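Side-chain contacts in putative iron-uptake ABC transport system,periplasmic iron-binding protein (Campylobacter jejuni, PDB 3E13), which binds ferric iron in the periplasm and probably hands it to an ABC transporter for uptake into the cell: residues A[155-160]-A[305-310]; A[261-266]-A[273-278]; A[151-156]-A[298-303]. All coordinates share one frame; numbering follows the deposited sequence.

Interaction 1: residues A[155-160]-A[305-310]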
ATOM      1  N   ASP A 155     -16.219   5.034 -10.434  1.00 10.79           N
ATOM      2  CA  ASP A 155     -16.742   6.162 -11.199  1.00 11.97           C
ATOM      3  C   ASP A 155     -16.649   5.962 -12.701  1.00 11.40           C
ATOM      4  O   ASP A 155     -17.127   6.834 -13.427  1.00 12.32           O
ATOM      5  CB  ASP A 155     -16.037   7.464 -10.819  1.00 11.62           C
ATOM      6  CG  ASP A 155     -16.244   7.851  -9.355  1.00 17.68           C
ATOM      7  OD1 ASP A 155     -17.245   7.467  -8.724  1.00 23.22           O
ATOM      8  OD2 ASP A 155     -15.416   8.514  -8.738  1.00 21.70           O
ATOM      9  N   GLY A 156     -16.032   4.864 -13.173  1.00 10.03           N
ATOM     10  CA  GLY A 156     -15.955   4.591 -14.612  1.00 10.04           C
ATOM     11  C   GLY A 156     -14.674   5.075 -15.252  1.00  9.85           C
ATOM     12  O   GLY A 156     -13.950   5.952 -14.696  1.00  9.89           O
ATOM     13  N   ASN A 157     -14.394   4.589 -16.455  1.00 10.76           N
ATOM     14  CA  ASN A 157     -13.135   4.922 -17.109  1.00 11.57           C
ATOM     15  C   ASN A 157     -13.019   6.330 -17.706  1.00 11.97           C
ATOM     16  O   ASN A 157     -11.914   6.806 -17.915  1.00 12.39           O
ATOM     17  CB  ASN A 157     -12.708   3.823 -18.118  1.00 11.56           C
ATOM     18  CG  ASN A 157     -13.691   3.599 -19.274  1.00 15.64           C
ATOM     19  OD1 ASN A 157     -13.577   2.585 -20.008  1.00 19.46           O
ATOM     20  ND2 ASN A 157     -14.639   4.461 -19.425  1.00 12.02           N
ATOM     21  N   LYS A 158     -14.134   7.022 -17.916  1.00 11.36           N
ATOM     22  CA  LYS A 158     -14.038   8.388 -18.424  1.00 11.95           C
ATOM     23  C   LYS A 158     -13.749   9.340 -17.301  1.00 11.09           C
ATOM     24  O   LYS A 158     -12.907  10.247 -17.444  1.00 12.86           O
ATOM     25  CB  LYS A 158     -15.289   8.795 -19.254  1.00 11.37           C
ATOM     26  CG  LYS A 158     -15.461   7.953 -20.521  1.00 11.78           C
ATOM     27  CD  LYS A 158     -16.632   8.412 -21.353  1.00 12.82           C
ATOM     28  CE  LYS A 158     -16.790   7.620 -22.587  1.00 14.10           C
ATOM     29  NZ  LYS A 158     -15.544   7.687 -23.485  1.00 14.85           N
ATOM     30  N   GLU A 159     -14.360   9.159 -16.138  1.00 11.21           N
ATOM     31  CA  GLU A 159     -13.940   9.948 -14.994  1.00 10.30           C
ATOM     32  C   GLU A 159     -12.479   9.649 -14.654  1.00 10.48           C
ATOM     33  O   GLU A 159     -11.740  10.540 -14.401  1.00 11.47           O
ATOM     34  CB  GLU A 159     -14.789   9.629 -13.767  1.00 11.04           C
ATOM     35  CG  GLU A 159     -14.308  10.191 -12.434  1.00 11.19           C
ATOM     36  CD  GLU A 159     -14.145  11.698 -12.403  1.00 14.56           C
ATOM     37  OE1 GLU A 159     -13.246  12.176 -11.654  1.00 15.63           O
ATOM     38  OE2 GLU A 159     -14.877  12.390 -13.153  1.00 15.40           O
ATOM     39  N   ALA A 160     -12.082   8.382 -14.696  1.00 10.46           N
ATOM     40  CA  ALA A 160     -10.676   8.011 -14.448  1.00  9.89           C
ATOM     41  C   ALA A 160      -9.694   8.734 -15.351  1.00  9.89           C
ATOM     42  O   ALA A 160      -8.675   9.234 -14.867  1.00 10.08           O
ATOM     43  CB  ALA A 160     -10.465   6.493 -14.542  1.00 10.21           C
ATOM     44  N   ILE A 305      -6.794  -3.034 -13.015  1.00 10.53           N
ATOM     45  CA  ILE A 305      -5.418  -2.602 -13.018  1.00 10.79           C
ATOM     46  C   ILE A 305      -4.860  -2.414 -14.432  1.00 10.73           C
ATOM     47  O   ILE A 305      -4.116  -1.463 -14.657  1.00 10.98           O
ATOM     48  CB  ILE A 305      -4.486  -3.520 -12.155  1.00 11.13           C
ATOM     49  CG1 ILE A 305      -3.185  -2.819 -11.824  1.00 14.89           C
ATOM     50  CG2 ILE A 305      -4.295  -4.899 -12.791  1.00 11.64           C
ATOM     51  CD1 ILE A 305      -3.349  -1.602 -10.872  1.00 15.77           C
ATOM     52  N   LYS A 306      -5.216  -3.296 -15.362  1.00 11.30           N
ATOM     53  CA  LYS A 306      -4.660  -3.177 -16.718  1.00 11.13           C
ATOM     54  C   LYS A 306      -5.086  -1.861 -17.360  1.00 11.24           C
ATOM     55  O   LYS A 306      -4.295  -1.188 -18.014  1.00 11.32           O
ATOM     56  CB  LYS A 306      -5.095  -4.364 -17.542  1.00 11.33           C
ATOM     57  CG  LYS A 306      -4.466  -5.662 -17.155  1.00 14.59           C
ATOM     58  CD  LYS A 306      -5.126  -6.792 -17.922  1.00 19.25           C
ATOM     59  CE  LYS A 306      -4.830  -8.175 -17.462  1.00 24.22           C
ATOM     60  NZ  LYS A 306      -5.643  -9.089 -18.423  1.00 25.93           N
ATOM     61  N   GLU A 307      -6.354  -1.503 -17.196  1.00 10.70           N
ATOM     62  CA  GLU A 307      -6.887  -0.285 -17.775  1.00 10.01           C
ATOM     63  C   GLU A 307      -6.304   0.963 -17.095  1.00 10.79           C
ATOM     64  O   GLU A 307      -6.025   1.958 -17.731  1.00 10.55           O
ATOM     65  CB  GLU A 307      -8.419  -0.289 -17.689  1.00 10.41           C
ATOM     66  CG  GLU A 307      -9.017   0.920 -18.404  1.00 12.01           C
ATOM     67  CD  GLU A 307     -10.520   0.846 -18.538  1.00 13.46           C
ATOM     68  OE1 GLU A 307     -11.194   0.314 -17.641  1.00 17.13           O
ATOM     69  OE2 GLU A 307     -11.061   1.307 -19.574  1.00 15.65           O
ATOM     70  N   ALA A 308      -6.073   0.901 -15.776  1.00 10.11           N
ATOM     71  CA  ALA A 308      -5.422   2.002 -15.080  1.00 10.12           C
ATOM     72  C   ALA A 308      -4.055   2.301 -15.672  1.00  8.89           C
ATOM     73  O   ALA A 308      -3.726   3.457 -15.879  1.00 10.30           O
ATOM     74  CB  ALA A 308      -5.261   1.653 -13.596  1.00 10.47           C
ATOM     75  N   VAL A 309      -3.253   1.278 -15.920  1.00 10.29           N
ATOM     76  CA  VAL A 309      -1.949   1.451 -16.546  1.00 10.76           C
ATOM     77  C   VAL A 309      -2.085   2.198 -17.889  1.00 11.15           C
ATOM     78  O   VAL A 309      -1.391   3.167 -18.161  1.00 11.12           O
ATOM     79  CB  VAL A 309      -1.223   0.084 -16.714  1.00 12.52           C
ATOM     80  CG1 VAL A 309       0.013   0.218 -17.641  1.00 12.15           C
ATOM     81  CG2 VAL A 309      -0.862  -0.473 -15.368  1.00 12.31           C
ATOM     82  N   LYS A 310      -3.024   1.738 -18.702  1.00 10.93           N
ATOM     83  CA  LYS A 310      -3.234   2.316 -20.036  1.00 11.65           C
ATOM     84  C   LYS A 310      -3.687   3.763 -19.949  1.00 11.26           C
ATOM     85  O   LYS A 310      -3.253   4.594 -20.720  1.00 11.47           O
ATOM     86  CB  LYS A 310      -4.205   1.465 -20.824  1.00 11.87           C
ATOM     87  CG  LYS A 310      -3.544   0.237 -21.386  1.00 15.21           C
ATOM     88  CD  LYS A 310      -4.567  -0.742 -21.839  1.00 18.67           C
ATOM     89  CE  LYS A 310      -3.919  -1.899 -22.591  1.00 22.33           C
ATOM     90  NZ  LYS A 310      -4.879  -2.961 -22.947  1.00 22.43           N
TER
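N157 and E307 meet between two helices on the surface of the periplasmic binding-protein fold. N157 lies in the first turn of helix 157-170, and E307 lies in helix 305-315. These two side chains alone make the contact, which buries only 80 Å². Their CA atoms are 8.2 Å apart, the nearest pair between the two segments.

Both CB atoms point toward the partner helix. E307 reaches across with an extended chain: its CG is anti to the backbone N (chi1 -175°), and the chain stays straight through CD. This brings the carboxylate up to the short N157 side chain. N157 turns its CG to lie between its own backbone N and carbonyl carbon (chi1 62°). The two side chains cross nearly at a right angle. The amide and carboxylate planes are likewise almost perpendicular, 82° apart. The N157 amide is probably turned over in the model, so the identity of the atom facing E307 is doubtful.

G156 is the N-cap residue of helix 157-170 and also breaks helix 142-155 just before it, with a positive phi. Its carbonyl O accepts the A160 N in the new helix, at 3.1 Å. Behind the surface pair, A160, in the turn of N157, packs on L148 and I152 of helix 142-155, and E307 also touches I152. Within the pair, the N157 CB also meets the carboxylate, 3.3 Å from E307 OE2.

Interaction 2: residues A[261-266]-A[273-278]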
ATOM      1  N   GLU A 261       1.651 -10.944  18.080  1.00 11.32           N
ATOM      2  CA  GLU A 261       2.835 -10.134  18.265  1.00 12.05           C
ATOM      3  C   GLU A 261       3.235  -9.386  17.005  1.00 10.72           C
ATOM      4  O   GLU A 261       3.608  -8.228  17.075  1.00 11.06           O
ATOM      5  CB  GLU A 261       4.042 -10.934  18.823  1.00 13.12           C
ATOM      6  CG  GLU A 261       5.254 -10.042  19.056  1.00 16.87           C
ATOM      7  CD  GLU A 261       6.441 -10.681  19.752  1.00 22.83           C
ATOM      8  OE1 GLU A 261       6.533 -11.917  19.797  1.00 24.01           O
ATOM      9  OE2 GLU A 261       7.271  -9.885  20.293  1.00 25.08           O
ATOM     10  N   ILE A 262       3.082 -10.041  15.859  1.00 10.57           N
ATOM     11  CA  ILE A 262       3.548  -9.455  14.625  1.00 10.01           C
ATOM     12  C   ILE A 262       2.557  -8.387  14.138  1.00 10.10           C
ATOM     13  O   ILE A 262       2.971  -7.328  13.646  1.00  9.12           O
ATOM     14  CB  ILE A 262       3.783 -10.548  13.590  1.00 10.49           C
ATOM     15  CG1 ILE A 262       4.827 -11.530  14.109  1.00 12.35           C
ATOM     16  CG2 ILE A 262       4.205  -9.963  12.268  1.00  9.97           C
ATOM     17  CD1 ILE A 262       6.228 -10.876  14.451  1.00 11.61           C
ATOM     18  N   GLN A 263       1.261  -8.645  14.303  1.00  9.24           N
ATOM     19  CA  GLN A 263       0.269  -7.643  13.967  1.00  9.21           C
ATOM     20  C   GLN A 263       0.435  -6.410  14.837  1.00 10.11           C
ATOM     21  O   GLN A 263       0.271  -5.283  14.380  1.00  9.57           O
ATOM     22  CB  GLN A 263      -1.132  -8.229  14.058  1.00  9.10           C
ATOM     23  CG  GLN A 263      -1.378  -9.269  12.983  1.00  9.21           C
ATOM     24  CD  GLN A 263      -1.851  -8.643  11.715  1.00  8.47           C
ATOM     25  OE1 GLN A 263      -2.851  -7.938  11.708  1.00 10.34           O
ATOM     26  NE2 GLN A 263      -1.098  -8.835  10.649  1.00  8.34           N
ATOM     27  N   LYS A 264       0.791  -6.619  16.111  1.00 10.24           N
ATOM     28  CA  LYS A 264       1.083  -5.486  16.987  1.00 10.80           C
ATOM     29  C   LYS A 264       2.331  -4.685  16.518  1.00 10.82           C
ATOM     30  O   LYS A 264       2.313  -3.456  16.524  1.00 10.98           O
ATOM     31  CB  LYS A 264       1.203  -5.927  18.452  1.00 11.99           C
ATOM     32  CG  LYS A 264       1.209  -4.688  19.417  1.00 14.18           C
ATOM     33  CD  LYS A 264       0.104  -3.657  19.132  1.00 17.93           C
ATOM     34  CE  LYS A 264      -0.271  -2.807  20.351  1.00 19.79           C
ATOM     35  NZ  LYS A 264      -0.762  -1.488  19.963  1.00 19.76           N
ATOM     36  N   ILE A 265       3.382  -5.353  16.085  1.00 11.02           N
ATOM     37  CA  ILE A 265       4.553  -4.647  15.571  1.00 10.83           C
ATOM     38  C   ILE A 265       4.191  -3.846  14.322  1.00  9.85           C
ATOM     39  O   ILE A 265       4.655  -2.730  14.112  1.00  9.93           O
ATOM     40  CB  ILE A 265       5.679  -5.635  15.275  1.00 11.69           C
ATOM     41  CG1 ILE A 265       6.223  -6.214  16.599  1.00 12.44           C
ATOM     42  CG2 ILE A 265       6.771  -4.995  14.367  1.00 11.07           C
ATOM     43  CD1 ILE A 265       7.253  -7.256  16.361  1.00 13.32           C
ATOM     44  N   LEU A 266       3.364  -4.423  13.471  1.00 10.14           N
ATOM     45  CA  LEU A 266       2.992  -3.735  12.231  1.00  9.70           C
ATOM     46  C   LEU A 266       2.292  -2.411  12.511  1.00 10.88           C
ATOM     47  O   LEU A 266       2.498  -1.455  11.770  1.00 12.23           O
ATOM     48  CB  LEU A 266       2.161  -4.647  11.365  1.00  9.96           C
ATOM     49  CG  LEU A 266       2.954  -5.797  10.679  1.00 10.17           C
ATOM     50  CD1 LEU A 266       2.040  -6.918  10.242  1.00 10.69           C
ATOM     51  CD2 LEU A 266       3.763  -5.286   9.537  1.00 12.03           C
ATOM     52  N   PHE A 273      -2.495  -0.273   9.721  1.00  8.95           N
ATOM     53  CA  PHE A 273      -3.693  -0.831  10.398  1.00  7.99           C
ATOM     54  C   PHE A 273      -3.590  -2.347  10.394  1.00  8.84           C
ATOM     55  O   PHE A 273      -3.423  -2.974   9.337  1.00  8.37           O
ATOM     56  CB  PHE A 273      -4.992  -0.400   9.699  1.00  7.60           C
ATOM     57  CG  PHE A 273      -5.185   1.092   9.607  1.00  8.29           C
ATOM     58  CD1 PHE A 273      -5.119   1.724   8.400  1.00  8.66           C
ATOM     59  CD2 PHE A 273      -5.526   1.834  10.724  1.00 10.31           C
ATOM     60  CE1 PHE A 273      -5.297   3.126   8.326  1.00 10.48           C
ATOM     61  CE2 PHE A 273      -5.699   3.221  10.639  1.00  9.86           C
ATOM     62  CZ  PHE A 273      -5.596   3.830   9.431  1.00  8.91           C
ATOM     63  N   PRO A 274      -3.746  -2.996  11.550  1.00  8.60           N
ATOM     64  CA  PRO A 274      -3.769  -4.468  11.583  1.00  8.68           C
ATOM     65  C   PRO A 274      -4.947  -5.048  10.841  1.00  8.15           C
ATOM     66  O   PRO A 274      -6.029  -4.430  10.767  1.00  9.69           O
ATOM     67  CB  PRO A 274      -3.940  -4.797  13.063  1.00 11.12           C
ATOM     68  CG  PRO A 274      -4.593  -3.572  13.635  1.00 13.63           C
ATOM     69  CD  PRO A 274      -4.019  -2.410  12.877  1.00  8.88           C
ATOM     70  N   ILE A 275      -4.786  -6.279  10.366  1.00  9.33           N
ATOM     71  CA  ILE A 275      -5.919  -7.039   9.844  1.00  9.17           C
ATOM     72  C   ILE A 275      -6.727  -7.626  10.993  1.00 10.00           C
ATOM     73  O   ILE A 275      -7.952  -7.618  10.941  1.00 11.88           O
ATOM     74  CB  ILE A 275      -5.421  -8.137   8.908  1.00 10.03           C
ATOM     75  CG1 ILE A 275      -4.778  -7.477   7.710  1.00 10.37           C
ATOM     76  CG2 ILE A 275      -6.545  -9.105   8.510  1.00 11.59           C
ATOM     77  CD1 ILE A 275      -5.674  -6.711   6.803  1.00 11.77           C
ATOM     78  N   ARG A 276      -6.065  -8.110  12.019  1.00 11.41           N
ATOM     79  CA  ARG A 276      -6.785  -8.729  13.129  1.00 11.88           C
ATOM     80  C   ARG A 276      -7.612  -7.696  13.834  1.00 12.00           C
ATOM     81  O   ARG A 276      -7.160  -6.553  14.046  1.00 11.50           O
ATOM     82  CB  ARG A 276      -5.807  -9.317  14.141  1.00 12.39           C
ATOM     83  CG  ARG A 276      -4.966 -10.451  13.725  1.00 12.23           C
ATOM     84  CD  ARG A 276      -4.042 -10.921  14.814  1.00 10.33           C
ATOM     85  NE  ARG A 276      -4.795 -11.533  15.933  1.00 10.49           N
ATOM     86  CZ  ARG A 276      -4.744 -12.817  16.304  1.00 11.53           C
ATOM     87  NH1 ARG A 276      -3.992 -13.698  15.663  1.00 11.27           N
ATOM     88  NH2 ARG A 276      -5.475 -13.201  17.367  1.00  9.88           N
ATOM     89  N   ASN A 277      -8.797  -8.141  14.304  1.00 11.85           N
ATOM     90  CA  ASN A 277      -9.712  -7.267  14.988  1.00 12.05           C
ATOM     91  C   ASN A 277      -9.554  -7.237  16.502  1.00 12.02           C
ATOM     92  O   ASN A 277     -10.344  -6.573  17.198  1.00 14.33           O
ATOM     93  CB  ASN A 277     -11.169  -7.531  14.620  1.00 11.61           C
ATOM     94  CG  ASN A 277     -11.718  -8.858  15.159  1.00 13.48           C
ATOM     95  OD1 ASN A 277     -11.080  -9.571  15.925  1.00 16.08           O
ATOM     96  ND2 ASN A 277     -12.938  -9.187  14.728  1.00 17.95           N
ATOM     97  N   ASP A 278      -8.520  -7.877  17.004  1.00 10.20           N
ATOM     98  CA  ASP A 278      -8.209  -7.916  18.436  1.00 10.49           C
ATOM     99  C   ASP A 278      -6.831  -7.308  18.801  1.00 10.30           C
ATOM    100  O   ASP A 278      -6.283  -7.552  19.874  1.00 11.29           O
ATOM    101  CB  ASP A 278      -8.342  -9.360  18.941  1.00 10.41           C
ATOM    102  CG  ASP A 278      -7.310 -10.273  18.364  1.00 12.44           C
ATOM    103  OD1 ASP A 278      -7.242 -11.448  18.780  1.00 11.82           O
ATOM    104  OD2 ASP A 278      -6.515  -9.850  17.497  1.00 11.25           O
TER
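Q263 OE1 receives two backbone N-H groups from the turn after strand 273-274. I275 N donates at 2.9 Å to Q263 OE1. This N-H lies in the carbonyl plane, but the bond is bent (133° at the hydrogen). R276 N donates to the same oxygen, Q263 OE1, at 3.2 Å. That bond is nearly straight (170°), and its donor sits above the carbonyl plane. The Q263 chain folds at chi2 (-86°), which turns its amide toward the turn. P274 CB lies 3.6 Å from Q263 OE1.

The stem of R276 runs obliquely across the stem of Q263. R276 CD lies 3.6 Å from Q263 CG, an aliphatic contact beside the polar one. Beyond it, R276 grips D278 side-on. R276 NE meets D278 OD2 at 2.9 Å, and NH2 meets OD1, each on a syn lone pair and in the guanidinium plane. This salt bridge fixes the rotation of the guanidinium.

The next shell holds both groups in place. Q263 NE2 donates to the carbonyls of M257 and I99, so both ends of this buried amide are satisfied. R276 NH1 bonds to L258 O, and F84 makes a cation-pi contact with R276. F273 pairs through its backbone with K101, while I275 packs on A98 and K101. The glutamine thus ties helix 260-268 to the chain that returns from it. That chain pairs as a short, weakly bonded antiparallel strand with strand 97-109, within the mixed, helix-flanked sheet of the periplasmic binding-protein fold.

Interaction 3: residues A[151-156]-A[298-303]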
ATOM      1  N   ILE A 151     -10.746   4.317  -8.815  1.00  8.26           N
ATOM      2  CA  ILE A 151     -11.582   5.344  -9.456  1.00  8.74           C
ATOM      3  C   ILE A 151     -12.335   4.767 -10.669  1.00  8.94           C
ATOM      4  O   ILE A 151     -13.515   5.068 -10.905  1.00 10.32           O
ATOM      5  CB  ILE A 151     -10.722   6.548  -9.786  1.00 10.07           C
ATOM      6  CG1 ILE A 151     -10.248   7.203  -8.484  1.00  9.05           C
ATOM      7  CG2 ILE A 151     -11.486   7.559 -10.593  1.00 11.04           C
ATOM      8  CD1 ILE A 151      -9.131   8.276  -8.692  1.00 10.45           C
ATOM      9  N   ILE A 152     -11.649   3.950 -11.488  1.00  8.49           N
ATOM     10  CA  ILE A 152     -12.318   3.234 -12.559  1.00  9.21           C
ATOM     11  C   ILE A 152     -13.461   2.411 -11.983  1.00  9.34           C
ATOM     12  O   ILE A 152     -14.590   2.424 -12.473  1.00  9.17           O
ATOM     13  CB  ILE A 152     -11.379   2.331 -13.378  1.00  9.86           C
ATOM     14  CG1 ILE A 152     -10.288   3.138 -14.067  1.00 10.52           C
ATOM     15  CG2 ILE A 152     -12.194   1.549 -14.386  1.00 11.13           C
ATOM     16  CD1 ILE A 152      -9.131   2.286 -14.612  1.00 10.54           C
ATOM     17  N   ALA A 153     -13.163   1.648 -10.947  1.00  9.50           N
ATOM     18  CA  ALA A 153     -14.153   0.743 -10.400  1.00 10.70           C
ATOM     19  C   ALA A 153     -15.379   1.502  -9.840  1.00 12.11           C
ATOM     20  O   ALA A 153     -16.528   1.032  -9.988  1.00 11.72           O
ATOM     21  CB  ALA A 153     -13.534  -0.137  -9.330  1.00 11.24           C
ATOM     22  N   ASN A 154     -15.149   2.668  -9.250  1.00  9.58           N
ATOM     23  CA  ASN A 154     -16.208   3.402  -8.589  1.00 10.60           C
ATOM     24  C   ASN A 154     -16.954   4.355  -9.560  1.00 11.87           C
ATOM     25  O   ASN A 154     -18.199   4.407  -9.545  1.00 13.52           O
ATOM     26  CB  ASN A 154     -15.672   4.205  -7.416  1.00 10.24           C
ATOM     27  CG  ASN A 154     -15.567   3.397  -6.173  1.00 11.00           C
ATOM     28  OD1 ASN A 154     -16.568   2.758  -5.743  1.00 12.68           O
ATOM     29  ND2 ASN A 154     -14.375   3.365  -5.571  1.00 11.12           N
ATOM     30  N   ASP A 155     -16.219   5.034 -10.434  1.00 10.79           N
ATOM     31  CA  ASP A 155     -16.742   6.162 -11.199  1.00 11.97           C
ATOM     32  C   ASP A 155     -16.649   5.962 -12.701  1.00 11.40           C
ATOM     33  O   ASP A 155     -17.127   6.834 -13.427  1.00 12.32           O
ATOM     34  CB  ASP A 155     -16.037   7.464 -10.819  1.00 11.62           C
ATOM     35  CG  ASP A 155     -16.244   7.851  -9.355  1.00 17.68           C
ATOM     36  OD1 ASP A 155     -17.245   7.467  -8.724  1.00 23.22           O
ATOM     37  OD2 ASP A 155     -15.416   8.514  -8.738  1.00 21.70           O
ATOM     38  N   GLY A 156     -16.032   4.864 -13.173  1.00 10.03           N
ATOM     39  CA  GLY A 156     -15.955   4.591 -14.612  1.00 10.04           C
ATOM     40  C   GLY A 156     -14.674   5.075 -15.252  1.00  9.85           C
ATOM     41  O   GLY A 156     -13.950   5.952 -14.696  1.00  9.89           O
ATOM     42  N   VAL A 298     -11.331  -5.110  -2.242  1.00 10.13           N
ATOM     43  CA  VAL A 298     -10.038  -4.776  -2.872  1.00  9.70           C
ATOM     44  C   VAL A 298      -9.808  -5.632  -4.099  1.00  9.73           C
ATOM     45  O   VAL A 298      -9.165  -5.173  -5.055  1.00 10.04           O
ATOM     46  CB  VAL A 298      -8.851  -4.842  -1.863  1.00 10.14           C
ATOM     47  CG1 VAL A 298      -8.958  -3.735  -0.852  1.00 11.16           C
ATOM     48  CG2 VAL A 298      -8.741  -6.157  -1.182  1.00 10.86           C
ATOM     49  N   SER A 299     -10.325  -6.867  -4.099  1.00 10.89           N
ATOM     50  CA  SER A 299     -10.251  -7.693  -5.315  1.00 11.34           C
ATOM     51  C   SER A 299     -10.927  -7.044  -6.548  1.00 10.77           C
ATOM     52  O   SER A 299     -10.407  -7.162  -7.672  1.00 11.91           O
ATOM     53  CB  SER A 299     -10.834  -9.092  -5.058  1.00 10.74           C
ATOM     54  OG  SER A 299     -12.224  -9.023  -4.810  1.00 13.35           O
ATOM     55  N   LYS A 300     -12.050  -6.382  -6.342  1.00 11.46           N
ATOM     56  CA  LYS A 300     -12.773  -5.681  -7.412  1.00 11.76           C
ATOM     57  C   LYS A 300     -11.978  -4.474  -7.947  1.00 10.48           C
ATOM     58  O   LYS A 300     -11.936  -4.244  -9.161  1.00 12.14           O
ATOM     59  CB  LYS A 300     -14.134  -5.218  -6.920  1.00 12.15           C
ATOM     60  CG  LYS A 300     -14.940  -4.536  -8.036  1.00 16.45           C
ATOM     61  CD  LYS A 300     -16.348  -4.127  -7.642  1.00 25.75           C
ATOM     62  CE  LYS A 300     -17.099  -3.469  -8.817  1.00 28.84           C
ATOM     63  NZ  LYS A 300     -16.618  -2.061  -9.272  1.00 30.55           N
ATOM     64  N   ILE A 301     -11.336  -3.724  -7.065  1.00  9.98           N
ATOM     65  CA  ILE A 301     -10.419  -2.653  -7.498  1.00  9.99           C
ATOM     66  C   ILE A 301      -9.399  -3.219  -8.478  1.00 10.71           C
ATOM     67  O   ILE A 301      -9.208  -2.699  -9.572  1.00  9.53           O
ATOM     68  CB  ILE A 301      -9.674  -2.030  -6.313  1.00  9.01           C
ATOM     69  CG1 ILE A 301     -10.669  -1.330  -5.378  1.00 10.27           C
ATOM     70  CG2 ILE A 301      -8.637  -1.028  -6.811  1.00 11.23           C
ATOM     71  CD1 ILE A 301     -10.015  -0.893  -4.049  1.00 10.20           C
ATOM     72  N   ALA A 302      -8.764  -4.308  -8.057  1.00 11.65           N
ATOM     73  CA  ALA A 302      -7.647  -4.896  -8.797  1.00 11.83           C
ATOM     74  C   ALA A 302      -8.039  -5.458 -10.170  1.00 11.80           C
ATOM     75  O   ALA A 302      -7.172  -5.659 -11.042  1.00 12.53           O
ATOM     76  CB  ALA A 302      -6.980  -5.932  -7.990  1.00 12.12           C
ATOM     77  N   GLU A 303      -9.322  -5.735 -10.375  1.00 11.25           N
ATOM     78  CA  GLU A 303      -9.833  -6.109 -11.694  1.00 11.87           C
ATOM     79  C   GLU A 303      -9.629  -5.027 -12.754  1.00 11.62           C
ATOM     80  O   GLU A 303      -9.777  -5.300 -13.967  1.00 12.57           O
ATOM     81  CB  GLU A 303     -11.305  -6.457 -11.622  1.00 12.47           C
ATOM     82  CG  GLU A 303     -11.490  -7.757 -10.876  1.00 13.00           C
ATOM     83  CD  GLU A 303     -12.932  -8.171 -10.644  1.00 19.18           C
ATOM     84  OE1 GLU A 303     -13.119  -9.164  -9.909  1.00 23.55           O
ATOM     85  OE2 GLU A 303     -13.858  -7.533 -11.147  1.00 24.53           O
TER
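A153 meets K300 and I301 in a partly buried helix-to-helix contact, where the end of helix 142-155 lies against helix 298-302. The backbones come near each other here: the CA atoms of A153 and I301 are 5.8 Å apart. The small A153 side chain points toward the other helix. Its CB lies 4.4 Å from I301 CA, and the I301 side chain stays further off.

K300, itself exposed, lies at the margin of this spot. Its chain is extended from chi1 (-177°) to CE and then bends at chi4 (-70°), which folds the ammonium back over A153. K300 NZ lies 3.6 Å from A153 CB. The same NZ is 3.2 Å from A153 O. This carbonyl belongs to the last turn of its helix, so the positive charge probably sits well with the helix dipole.

In this periplasmic binding-protein fold, helix 142-155 carries the iron ligand Y143 near its start. The I301 side chain is about 11 Å from that of Y143 and packs along the same helix, on T146, A149 and S150. A153 also touches I296 and N304. On the far side of helix 298-302, V298 and A302 pack on helix 61-69.

In the fold
Interactions 1 and 3 are neighbours, with centres 8 Å apart. They share D155 and G156, where helix 142-155 gives way to helix 157-170. On the other side, helix 298-302 is followed by helix 305-315. I152 joins the two contacts: its CG1 lies 3.4 Å from A160 CB, and its CD1 packs on the A308 backbone. Interaction 2 is separate, 32 Å from interaction 1 between centres and across the chain's centre from it. Its nearest atoms are about 9 Å from interaction 3. Interactions 2 and 3 stand nearer the iron site: between side chains, P274 is about 10 Å from ligand Y199 and I301 about 11 Å from ligand Y143. Interaction 1 lies away from the iron.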